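Local coordinates for malonyl CoA-acyl carrier protein transacylase (Burkholderia pseudomallei 1710b, PDB 3EZO) that probably transfers the malonyl group of malonyl-CoA to holo acyl carrier protein, giving malonyl-ACP for fatty acid synthesis, at residues Glu163-Asn168 and Val174-Lys179; Arg150-Glu155 and Cys186-Glu191; Asp40-Ser43 and Asp49-Lys52; Asn67-Met72 and Phe122-Met127. All coordinates share one frame; numbering follows the deposited sequence.

Interaction 1: Glu163-Asn168 and Val174-Lys179; sequences EAVNFN and VIAGTK
Glu163-Asn168 and Val174-Ala176 run antiparallel, with Glu163 and Ala176 as a hydrogen-bonded pair, and the register slips by one residue where Val165 and Asn166 both face Val174, a classic beta bulge. The carbonyl oxygen of Val174 takes both amides there, Val165 N at 2.8 Å within the carbonyl plane and Asn166 N at 3.0 Å, tilted 20° from it. The ladder is continued by Val174 N to Asn166 O at 2.9 Å and, beyond the bulge, by a reciprocal pair of bonds between Glu163 and Ala176.

At the bulge Val165 and Asn166 meet the neighbouring strand differently. Val165 spreads both methyl groups over Ala176 CB; CG2 comes to 3.5 Å of it, a tight fit, because a chi1 of -53° places this branch between the backbone N and the carbonyl carbon. Asn166 and Val174 run alongside each other from the same face of the sheet, with their CB atoms 3.7 Å apart, while Val174 CG2 reaches on to Asn168 ND2 at 3.8 Å. Ala164 and Ile175 occupy the other face, where Ile175 CG2 lies 4.0 Å from Ala164 CA beneath the helices 146-156 and 179-191. Ile175 CA also meets Glu163 O in a short CA-H...O contact. Polar ends turn elsewhere: Glu163 OE2 bonds Ser209 and Asn168 OD1 bonds His97.

One carbonyl thus accepts two successive amides, which takes up the extra residue of the bulge with main-chain bonds alone, while apolar packing sets Val165 against His207, a predicted active-site residue.

Interaction 2: Arg150-Glu155 and Cys186-Glu191; sequences RAVCAE and CEIAKE
Val152 and Ala189 mark the nearest approach of two helical backbones, their CA atoms 6.2 Å apart, where the axes of Arg150-Glu155 and Cys186-Glu191 pass at 9.1 Å with an angle of 134° between their directions. The helices are therefore roughly antiparallel but clearly splayed, and no hydrogen bond joins the two segments.

Val152 points at the opposite helix and works with both branches. Its CG1, anti to the backbone N at a chi1 of 167°, lies 4.0 Å from Ile188 CB and also touches the backbone N of Ala189, whose CB is 4.3 Å from the same methyl. CG2 meets Ile188 CG2 at 4.1 Å, and the two branched side chains interleave, each directed toward the other's helix.

These are the two helices of a beta-alpha-beta-beta-alpha-beta unit, the ferredoxin-like subdomain of malonyltransferases, and they pack on one face of its four-stranded antiparallel sheet. Cys153 and Cys186 turn away from this seam to the strands, touching Val162 and Ala197 respectively.

Toward solvent the contact changes character. Glu155 stretches its extended chain across Ile188, so that its CG rests 3.5 Å from Ile188 CD1 and the carboxylate follows over the same residue, OE1 lying 3.8 Å from Ile188 CG2. The methylene part thereby covers the isoleucine while OE1 forms a salt bridge to Lys192, just past the second helix. Glu191 OE1 stands 5.1 Å from Glu155 OE2, a like-charged neighbour whose mild repulsion the lysine would partly offset.

Interaction 3: Asp40-Ser43 and Asp49-Lys52; sequences DEAS and DIGK
Ser43 and Ile50 make the direct polar link: Ile50 N donates to Ser43 OG at 2.9 Å in a fairly straight bond, 160° at the hydrogen, and Ile50 CB accompanies it in van der Waals contact, 3.8 Å from Ser43 OG. The serine hydroxyl sits anti to its own carbonyl carbon, beside the backbone N (chi1 -57°), which lets it bond back to Leu39 O one turn earlier in the same helix while facing the start of the next. Its proton goes to that carbonyl, and the oxygen accepts from Ile50.

A water molecule supplies the second polar layer. It donates to Ser43 OG at 2.8 Å and to Asp49 OD1 at 2.7 Å, and accepts from Gly51 N at 3.0 Å. Serine and aspartate, whose side chains do not bond each other directly, are thus coupled through it, and the serine oxygen is gripped by three partners in all.

Capping adds a bond within Asp49-Lys52. Asp49 OD1 takes Lys52 N at 3.0 Å, met from above the carboxylate plane, 62° out of it. Negative charge at this end of the helix would probably be favoured by the helix dipole.

Apolar packing is confined to one pair, Ala42 CB facing Ile50 CG1 at 4.1 Å; Ala42 also touches Leu117 of helix 113-128.

The first three amides of helix 50-56 therefore each find a partner, in serine, water and aspartate: an N-cap aspartate supplemented by the preceding helix, at a short connection between two consecutive helices.

Interaction 4: Asn67-Met72 and Phe122-Met127; sequences NTQPVM and FRAQAM
Gln69 crosses from helix 65-85 to helix 113-128 where their axes approach to 8.7 Å, roughly antiparallel, and its course can be traced atom by atom. CB starts opposite Ala124 CB, 4.1 Å away, and CG, held beside the backbone N by a chi1 of -71°, keeps to the same methyl at 4.0 Å. The extended chain then carries CD over it at 3.7 Å, so the small alanine is the floor on which the glutamine lies. At the tip the amide divides. OE1 receives Arg123 NH1 at 2.9 Å, lying at the guanidinium edge, close to its plane; seen from the amide, however, the donor stands 58° above the carbonyl plane and misses the lone pairs. OE1 also rests against the CG and CD methylenes of Arg123, each 3.5 Å away. NE2 donates to Gln18 and lies 3.9 Å from Met127 SD.

Arg123 crosses the glutamine at about a right angle, their flat groups turned 58° apart. Met127 SD sits over the centre of one guanidinium face, so the group has a hydrogen-bond partner at its edge and a sulfur packed against one face. Its NH2 bonds Ser98, the predicted nucleophile, and Gln256.

Gln69 is thus consistent with a second-shell residue that, together with Gln256, orients the arginine beside the predicted active-site serine. Malonyltransferase relatives use an arginine near the nucleophile to receive the malonyl carboxylate, and the placement of Arg123 is consistent with that role.

Interactions 1 and 2 belong to the same small subdomain and touch each other: Cys153 reaches from its helix to Ile175 and to the backbone of Glu163 and Ala164, so the hairpin and the helix pair form successive layers. Backbone bonds dominate the first and apolar side chains the second, which ends in a charged, solvent-facing edge. Interactions 3 and 4 lie in the helical part of the larger subdomain, with centres about 15 Å apart. Interaction 3 is partly buried and uses water and helix capping; interaction 4 is buried and centred on an amide-guanidinium bond laid over small apolar packing. Interactions 1 and 4 approach the predicted catalytic pair, Ser98 and His207, from different subdomains, whereas interactions 2 and 3 lie away from it.

Interaction 1: Glu163-Asn168 and Val174-Lys179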
loop_
_atom_site.group_PDB
_atom_site.type_symbol
_atom_site.label_atom_id
_atom_site.label_comp_id
_atom_site.label_asym_id
_atom_site.label_seq_id
_atom_site.Cartn_x
_atom_site.Cartn_y
_atom_site.Cartn_z
ATOM N N GLU A 163 13.946 11.922 -4.431
ATOM C CA GLU A 163 14.368 10.515 -4.320
ATOM C C GLU A 163 13.402 9.598 -5.041
ATOM O O GLU A 163 12.243 9.942 -5.183
ATOM C CB GLU A 163 14.404 10.082 -2.838
ATOM C CG GLU A 163 15.470 10.802 -1.999
ATOM C CD GLU A 163 15.197 10.739 -0.490
ATOM O OE1 GLU A 163 14.107 10.250 -0.062
ATOM O OE2 GLU A 163 16.090 11.194 0.269
ATOM N N ALA A 164 13.882 8.424 -5.463
ATOM C CA ALA A 164 13.018 7.400 -6.063
ATOM C C ALA A 164 12.436 6.565 -4.909
ATOM O O ALA A 164 13.173 5.946 -4.146
ATOM C CB ALA A 164 13.775 6.562 -7.055
ATOM N N VAL A 165 11.123 6.631 -4.718
ATOM C CA VAL A 165 10.505 6.155 -3.464
ATOM C C VAL A 165 9.485 5.014 -3.586
ATOM O O VAL A 165 9.129 4.441 -2.580
ATOM C CB VAL A 165 9.897 7.333 -2.631
ATOM C CG1 VAL A 165 10.946 8.458 -2.404
ATOM C CG2 VAL A 165 8.583 7.908 -3.267
ATOM N N ASN A 166 8.971 4.746 -4.793
ATOM C CA ASN A 166 8.132 3.545 -5.075
ATOM C C ASN A 166 8.636 2.869 -6.331
ATOM O O ASN A 166 8.514 3.427 -7.437
ATOM C CB ASN A 166 6.676 3.891 -5.367
ATOM C CG ASN A 166 5.876 4.353 -4.139
ATOM O OD1 ASN A 166 6.386 4.555 -3.019
ATOM N ND2 ASN A 166 4.612 4.546 -4.368
ATOM N N PHE A 167 9.161 1.665 -6.171
ATOM C CA PHE A 167 9.504 0.819 -7.285
ATOM C C PHE A 167 8.376 -0.190 -7.536
ATOM O O PHE A 167 8.328 -1.240 -6.911
ATOM C CB PHE A 167 10.851 0.130 -6.979
ATOM C CG PHE A 167 11.965 1.101 -6.717
ATOM C CD1 PHE A 167 12.557 1.781 -7.752
ATOM C CD2 PHE A 167 12.390 1.365 -5.424
ATOM C CE1 PHE A 167 13.595 2.702 -7.487
ATOM C CE2 PHE A 167 13.418 2.266 -5.170
ATOM C CZ PHE A 167 14.005 2.920 -6.192
ATOM N N ASN A 168 7.504 0.143 -8.503
ATOM C CA ASN A 168 6.200 -0.494 -8.696
ATOM C C ASN A 168 6.170 -1.556 -9.765
ATOM O O ASN A 168 5.527 -2.593 -9.578
ATOM C CB ASN A 168 5.164 0.594 -9.022
ATOM C CG ASN A 168 4.842 1.426 -7.812
ATOM O OD1 ASN A 168 5.214 1.060 -6.686
ATOM N ND2 ASN A 168 4.203 2.553 -8.016
ATOM N N VAL A 174 7.825 5.914 -8.847
ATOM C CA VAL A 174 7.372 7.143 -8.264
ATOM C C VAL A 174 8.516 7.776 -7.482
ATOM O O VAL A 174 9.193 7.113 -6.702
ATOM C CB VAL A 174 6.131 6.915 -7.350
ATOM C CG1 VAL A 174 5.701 8.180 -6.583
ATOM C CG2 VAL A 174 4.898 6.277 -8.196
ATOM N N ILE A 175 8.679 9.080 -7.645
ATOM C CA ILE A 175 9.679 9.857 -6.890
ATOM C C ILE A 175 8.973 10.829 -5.960
ATOM O O ILE A 175 7.789 11.106 -6.128
ATOM C CB ILE A 175 10.617 10.631 -7.872
ATOM C CG1 ILE A 175 9.863 11.740 -8.636
ATOM C CG2 ILE A 175 11.230 9.625 -8.877
ATOM C CD1 ILE A 175 10.787 12.740 -9.489
ATOM N N ALA A 176 9.714 11.333 -4.991
ATOM C CA ALA A 176 9.175 12.179 -3.943
ATOM C C ALA A 176 10.281 13.043 -3.359
ATOM O O ALA A 176 11.437 12.637 -3.322
ATOM C CB ALA A 176 8.518 11.340 -2.841
ATOM N N GLY A 177 9.906 14.229 -2.894
ATOM C CA GLY A 177 10.859 15.192 -2.266
ATOM C C GLY A 177 10.315 16.602 -2.322
ATOM O O GLY A 177 9.090 16.804 -2.286
ATOM N N THR A 178 11.208 17.581 -2.438
ATOM C CA THR A 178 10.818 18.977 -2.506
ATOM C C THR A 178 10.118 19.272 -3.814
ATOM O O THR A 178 10.351 18.593 -4.856
ATOM C CB THR A 178 12.031 19.951 -2.398
ATOM O OG1 THR A 178 12.881 19.766 -3.534
ATOM C CG2 THR A 178 12.797 19.759 -1.091
ATOM N N LYS A 179 9.251 20.291 -3.775
ATOM C CA LYS A 179 8.566 20.747 -5.011
ATOM C C LYS A 179 9.575 21.013 -6.129
ATOM O O LYS A 179 9.431 20.492 -7.223
ATOM C CB LYS A 179 7.664 21.987 -4.743
#

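Interaction 2: Arg150-Glu155 and Cys186-Glu191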
loop_
_atom_site.group_PDB
_atom_site.type_symbol
_atom_site.label_atom_id
_atom_site.label_comp_id
_atom_site.label_asym_id
_atom_site.label_seq_id
_atom_site.Cartn_x
_atom_site.Cartn_y
_atom_site.Cartn_z
ATOM N N ARG A 150 17.110 6.771 -10.407
ATOM C CA ARG A 150 17.981 7.198 -9.299
ATOM C C ARG A 150 18.963 8.281 -9.738
ATOM O O ARG A 150 19.164 9.297 -9.005
ATOM C CB ARG A 150 18.705 6.019 -8.646
ATOM C CG ARG A 150 17.761 5.061 -7.909
ATOM C CD ARG A 150 18.545 3.873 -7.380
ATOM N NE ARG A 150 17.733 2.899 -6.638
ATOM C CZ ARG A 150 17.430 1.657 -7.045
ATOM N NH1 ARG A 150 17.865 1.166 -8.221
ATOM N NH2 ARG A 150 16.685 0.881 -6.247
ATOM N N ALA A 151 19.530 8.102 -10.934
ATOM C CA ALA A 151 20.479 9.084 -11.520
ATOM C C ALA A 151 19.781 10.417 -11.761
ATOM O O ALA A 151 20.302 11.471 -11.393
ATOM C CB ALA A 151 21.126 8.548 -12.850
ATOM N N VAL A 152 18.574 10.368 -12.336
ATOM C CA VAL A 152 17.755 11.567 -12.495
ATOM C C VAL A 152 17.573 12.332 -11.186
ATOM O O VAL A 152 17.796 13.552 -11.138
ATOM C CB VAL A 152 16.375 11.254 -13.091
ATOM C CG1 VAL A 152 15.405 12.505 -12.953
ATOM C CG2 VAL A 152 16.548 10.743 -14.531
ATOM N N CYS A 153 17.229 11.618 -10.123
ATOM C CA CYS A 153 17.033 12.235 -8.792
ATOM C C CYS A 153 18.331 12.784 -8.205
ATOM O O CYS A 153 18.339 13.880 -7.642
ATOM C CB CYS A 153 16.410 11.240 -7.842
ATOM S SG CYS A 153 14.654 10.846 -8.261
ATOM N N ALA A 154 19.434 12.060 -8.389
ATOM C CA ALA A 154 20.713 12.494 -7.873
ATOM C C ALA A 154 21.114 13.814 -8.568
ATOM O O ALA A 154 21.497 14.782 -7.937
ATOM C CB ALA A 154 21.783 11.361 -8.036
ATOM N N GLU A 155 20.888 13.883 -9.863
ATOM C CA GLU A 155 21.125 15.090 -10.625
ATOM C C GLU A 155 20.180 16.265 -10.258
ATOM O O GLU A 155 20.644 17.406 -10.041
ATOM C CB GLU A 155 21.010 14.714 -12.104
ATOM C CG GLU A 155 21.430 15.788 -13.066
ATOM C CD GLU A 155 21.360 15.301 -14.490
ATOM O OE1 GLU A 155 21.336 14.029 -14.716
ATOM O OE2 GLU A 155 21.318 16.201 -15.356
ATOM N N CYS A 186 11.442 15.719 -13.120
ATOM C CA CYS A 186 10.575 15.495 -14.310
ATOM C C CYS A 186 11.214 16.008 -15.619
ATOM O O CYS A 186 11.236 15.332 -16.656
ATOM C CB CYS A 186 9.182 16.094 -14.098
ATOM S SG CYS A 186 8.268 15.221 -12.830
ATOM N N GLU A 187 11.773 17.198 -15.550
ATOM C CA GLU A 187 12.433 17.815 -16.704
ATOM C C GLU A 187 13.614 16.968 -17.178
ATOM O O GLU A 187 13.703 16.597 -18.355
ATOM C CB GLU A 187 12.890 19.182 -16.238
ATOM C CG GLU A 187 13.390 20.115 -17.239
ATOM C CD GLU A 187 14.001 21.309 -16.521
ATOM O OE1 GLU A 187 13.233 21.994 -15.779
ATOM O OE2 GLU A 187 15.244 21.496 -16.642
ATOM N N ILE A 188 14.491 16.591 -16.251
ATOM C CA ILE A 188 15.622 15.697 -16.578
ATOM C C ILE A 188 15.119 14.354 -17.156
ATOM O O ILE A 188 15.644 13.864 -18.182
ATOM C CB ILE A 188 16.550 15.461 -15.353
ATOM C CG1 ILE A 188 17.175 16.779 -14.892
ATOM C CG2 ILE A 188 17.657 14.469 -15.682
ATOM C CD1 ILE A 188 18.093 16.646 -13.720
ATOM N N ALA A 189 14.081 13.794 -16.524
ATOM C CA ALA A 189 13.558 12.486 -16.918
ATOM C C ALA A 189 13.109 12.515 -18.372
ATOM O O ALA A 189 13.431 11.606 -19.157
ATOM C CB ALA A 189 12.434 12.069 -16.039
ATOM N N LYS A 190 12.353 13.550 -18.714
ATOM C CA LYS A 190 11.921 13.781 -20.110
ATOM C C LYS A 190 13.109 13.885 -21.056
ATOM O O LYS A 190 13.119 13.231 -22.098
ATOM C CB LYS A 190 11.024 15.015 -20.231
ATOM C CG LYS A 190 9.637 14.821 -19.673
ATOM C CD LYS A 190 8.956 16.143 -19.321
ATOM C CE LYS A 190 7.486 15.931 -18.830
ATOM N NZ LYS A 190 6.893 17.004 -17.930
ATOM N N GLU A 191 14.128 14.646 -20.673
ATOM C CA GLU A 191 15.329 14.773 -21.511
ATOM C C GLU A 191 15.962 13.424 -21.771
ATOM O O GLU A 191 16.482 13.193 -22.860
ATOM C CB GLU A 191 16.405 15.673 -20.862
ATOM C CG GLU A 191 16.018 17.136 -20.646
ATOM C CD GLU A 191 16.843 17.826 -19.514
ATOM O OE1 GLU A 191 17.783 17.203 -18.944
ATOM O OE2 GLU A 191 16.560 18.999 -19.192
#

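Interaction 3: Asp40-Ser43 and Asp49-Lys52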
loop_
_atom_site.group_PDB
_atom_site.type_symbol
_atom_site.label_atom_id
_atom_site.label_comp_id
_atom_site.label_asym_id
_atom_site.label_seq_id
_atom_site.Cartn_x
_atom_site.Cartn_y
_atom_site.Cartn_z
ATOM N N ASP A 40 -19.047 -2.624 10.030
ATOM C CA ASP A 40 -19.553 -2.244 11.352
ATOM C C ASP A 40 -18.418 -2.072 12.334
ATOM O O ASP A 40 -18.402 -1.115 13.115
ATOM C CB ASP A 40 -20.542 -3.254 11.903
ATOM C CG ASP A 40 -21.942 -3.087 11.312
ATOM O OD1 ASP A 40 -22.394 -1.933 11.165
ATOM O OD2 ASP A 40 -22.603 -4.116 11.023
ATOM N N GLU A 41 -17.475 -3.003 12.306
ATOM C CA GLU A 41 -16.330 -2.939 13.225
ATOM C C GLU A 41 -15.517 -1.670 12.965
ATOM O O GLU A 41 -15.122 -0.958 13.900
ATOM C CB GLU A 41 -15.464 -4.210 13.069
ATOM C CG GLU A 41 -14.196 -4.159 13.907
ATOM C CD GLU A 41 -13.358 -5.487 13.918
ATOM O OE1 GLU A 41 -13.599 -6.435 13.102
ATOM O OE2 GLU A 41 -12.464 -5.537 14.798
ATOM N N ALA A 42 -15.262 -1.392 11.697
ATOM C CA ALA A 42 -14.539 -0.175 11.311
ATOM C C ALA A 42 -15.249 1.116 11.802
ATOM O O ALA A 42 -14.601 2.031 12.374
ATOM C CB ALA A 42 -14.302 -0.137 9.793
ATOM N N SER A 43 -16.574 1.180 11.632
ATOM C CA SER A 43 -17.382 2.365 12.089
ATOM C C SER A 43 -17.321 2.496 13.595
ATOM O O SER A 43 -17.156 3.597 14.183
ATOM C CB SER A 43 -18.853 2.237 11.629
ATOM O OG SER A 43 -18.934 2.090 10.202
ATOM N N ASP A 49 -19.724 6.330 9.964
ATOM C CA ASP A 49 -20.232 5.271 9.085
ATOM C C ASP A 49 -19.342 4.994 7.868
ATOM O O ASP A 49 -19.475 5.606 6.781
ATOM C CB ASP A 49 -21.655 5.593 8.662
ATOM C CG ASP A 49 -22.383 4.402 8.070
ATOM O OD1 ASP A 49 -21.734 3.487 7.500
ATOM O OD2 ASP A 49 -23.631 4.395 8.166
ATOM N N ILE A 50 -18.454 4.011 8.019
ATOM C CA ILE A 50 -17.474 3.705 6.957
ATOM C C ILE A 50 -18.126 3.072 5.752
ATOM O O ILE A 50 -17.789 3.366 4.570
ATOM C CB ILE A 50 -16.329 2.811 7.486
ATOM C CG1 ILE A 50 -15.573 3.552 8.610
ATOM C CG2 ILE A 50 -15.381 2.456 6.330
ATOM C CD1 ILE A 50 -14.908 4.868 8.085
ATOM N N GLY A 51 -19.088 2.190 6.012
ATOM C CA GLY A 51 -19.929 1.702 4.920
ATOM C C GLY A 51 -20.534 2.780 4.022
ATOM O O GLY A 51 -20.474 2.677 2.787
ATOM N N LYS A 52 -21.173 3.775 4.618
ATOM C CA LYS A 52 -21.803 4.826 3.820
ATOM C C LYS A 52 -20.748 5.776 3.218
ATOM O O LYS A 52 -20.889 6.184 2.061
ATOM C CB LYS A 52 -22.844 5.613 4.600
ATOM C CG LYS A 52 -24.113 4.838 4.984
ATOM C CD LYS A 52 -25.100 4.712 3.801
ATOM C CE LYS A 52 -26.309 3.771 4.124
ATOM N NZ LYS A 52 -27.487 4.528 4.606
HETATM O O HOH W 1 -20.770 1.066 8.285
#

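Interaction 4: Asn67-Met72 and Phe122-Met127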
loop_
_atom_site.group_PDB
_atom_site.type_symbol
_atom_site.label_atom_id
_atom_site.label_comp_id
_atom_site.label_asym_id
_atom_site.label_seq_id
_atom_site.Cartn_x
_atom_site.Cartn_y
_atom_site.Cartn_z
ATOM N N ASN A 67 -8.988 9.460 5.764
ATOM C CA ASN A 67 -10.054 8.498 5.468
ATOM C C ASN A 67 -9.556 7.407 4.553
ATOM O O ASN A 67 -9.875 6.247 4.765
ATOM C CB ASN A 67 -11.241 9.161 4.740
ATOM C CG ASN A 67 -12.072 9.984 5.636
ATOM O OD1 ASN A 67 -12.136 9.752 6.865
ATOM N ND2 ASN A 67 -12.782 10.943 5.038
ATOM N N THR A 68 -8.810 7.774 3.517
ATOM C CA THR A 68 -8.378 6.810 2.519
ATOM C C THR A 68 -7.606 5.631 3.180
ATOM O O THR A 68 -7.856 4.484 2.846
ATOM C CB THR A 68 -7.553 7.458 1.382
ATOM O OG1 THR A 68 -8.223 8.614 0.890
ATOM C CG2 THR A 68 -7.364 6.492 0.240
ATOM N N GLN A 69 -6.703 5.911 4.129
ATOM C CA GLN A 69 -5.870 4.836 4.692
ATOM C C GLN A 69 -6.718 3.802 5.492
ATOM O O GLN A 69 -6.690 2.610 5.178
ATOM C CB GLN A 69 -4.683 5.410 5.488
ATOM C CG GLN A 69 -3.648 6.048 4.561
ATOM C CD GLN A 69 -2.306 6.267 5.189
ATOM O OE1 GLN A 69 -1.933 5.600 6.154
ATOM N NE2 GLN A 69 -1.558 7.224 4.636
ATOM N N PRO A 70 -7.538 4.266 6.446
ATOM C CA PRO A 70 -8.459 3.295 7.075
ATOM C C PRO A 70 -9.525 2.697 6.129
ATOM O O PRO A 70 -9.901 1.550 6.298
ATOM C CB PRO A 70 -9.076 4.062 8.238
ATOM C CG PRO A 70 -8.563 5.539 8.139
ATOM C CD PRO A 70 -7.550 5.616 7.081
ATOM N N VAL A 71 -9.976 3.447 5.136
ATOM C CA VAL A 71 -10.875 2.910 4.134
ATOM C C VAL A 71 -10.249 1.749 3.348
ATOM O O VAL A 71 -10.916 0.735 3.081
ATOM C CB VAL A 71 -11.408 4.007 3.165
ATOM C CG1 VAL A 71 -11.957 3.364 1.899
ATOM C CG2 VAL A 71 -12.472 4.899 3.874
ATOM N N MET A 72 -8.976 1.895 2.964
ATOM C CA MET A 72 -8.344 0.876 2.148
ATOM C C MET A 72 -7.951 -0.369 2.955
ATOM O O MET A 72 -7.941 -1.477 2.408
ATOM C CB MET A 72 -7.146 1.405 1.361
ATOM C CG MET A 72 -7.477 2.171 0.123
ATOM S SD MET A 72 -8.567 1.318 -1.004
ATOM C CE MET A 72 -7.628 -0.182 -1.450
ATOM N N PHE A 122 -3.976 7.257 12.418
ATOM C CA PHE A 122 -2.844 7.999 12.959
ATOM C C PHE A 122 -1.690 8.113 11.935
ATOM O O PHE A 122 -1.153 9.195 11.712
ATOM C CB PHE A 122 -2.341 7.364 14.232
ATOM C CG PHE A 122 -1.184 8.111 14.825
ATOM C CD1 PHE A 122 -1.407 9.203 15.664
ATOM C CD2 PHE A 122 0.141 7.784 14.476
ATOM C CE1 PHE A 122 -0.343 9.909 16.221
ATOM C CE2 PHE A 122 1.201 8.509 15.002
ATOM C CZ PHE A 122 0.955 9.573 15.865
ATOM N N ARG A 123 -1.343 6.996 11.286
ATOM C CA ARG A 123 -0.311 7.011 10.261
ATOM C C ARG A 123 -0.621 8.077 9.206
ATOM O O ARG A 123 0.259 8.841 8.793
ATOM C CB ARG A 123 -0.232 5.655 9.573
ATOM C CG ARG A 123 0.738 5.606 8.391
ATOM C CD ARG A 123 0.808 4.154 7.857
ATOM N NE ARG A 123 1.826 3.913 6.801
ATOM C CZ ARG A 123 1.621 4.024 5.497
ATOM N NH1 ARG A 123 0.448 4.462 4.994
ATOM N NH2 ARG A 123 2.605 3.727 4.667
ATOM N N ALA A 124 -1.867 8.105 8.740
ATOM C CA ALA A 124 -2.286 9.114 7.750
ATOM C C ALA A 124 -2.047 10.523 8.270
ATOM O O ALA A 124 -1.474 11.358 7.555
ATOM C CB ALA A 124 -3.751 8.917 7.329
ATOM N N GLN A 125 -2.447 10.787 9.505
ATOM C CA GLN A 125 -2.270 12.112 10.135
ATOM C C GLN A 125 -0.771 12.499 10.212
ATOM O O GLN A 125 -0.390 13.619 9.819
ATOM C CB GLN A 125 -2.953 12.122 11.526
ATOM C CG GLN A 125 -2.322 13.040 12.637
ATOM C CD GLN A 125 -2.452 14.530 12.348
ATOM O OE1 GLN A 125 -3.499 15.010 11.847
ATOM N NE2 GLN A 125 -1.391 15.285 12.674
ATOM N N ALA A 126 0.054 11.551 10.692
ATOM C CA ALA A 126 1.485 11.710 10.781
ATOM C C ALA A 126 2.148 12.042 9.451
ATOM O O ALA A 126 2.952 12.942 9.372
ATOM C CB ALA A 126 2.129 10.416 11.384
ATOM N N MET A 127 1.860 11.253 8.428
ATOM C CA MET A 127 2.457 11.431 7.119
ATOM C C MET A 127 2.021 12.762 6.444
ATOM O O MET A 127 2.810 13.416 5.729
ATOM C CB MET A 127 2.109 10.254 6.221
ATOM C CG MET A 127 2.672 8.877 6.713
ATOM S SD MET A 127 2.181 7.560 5.546
ATOM C CE MET A 127 3.301 7.856 4.208
#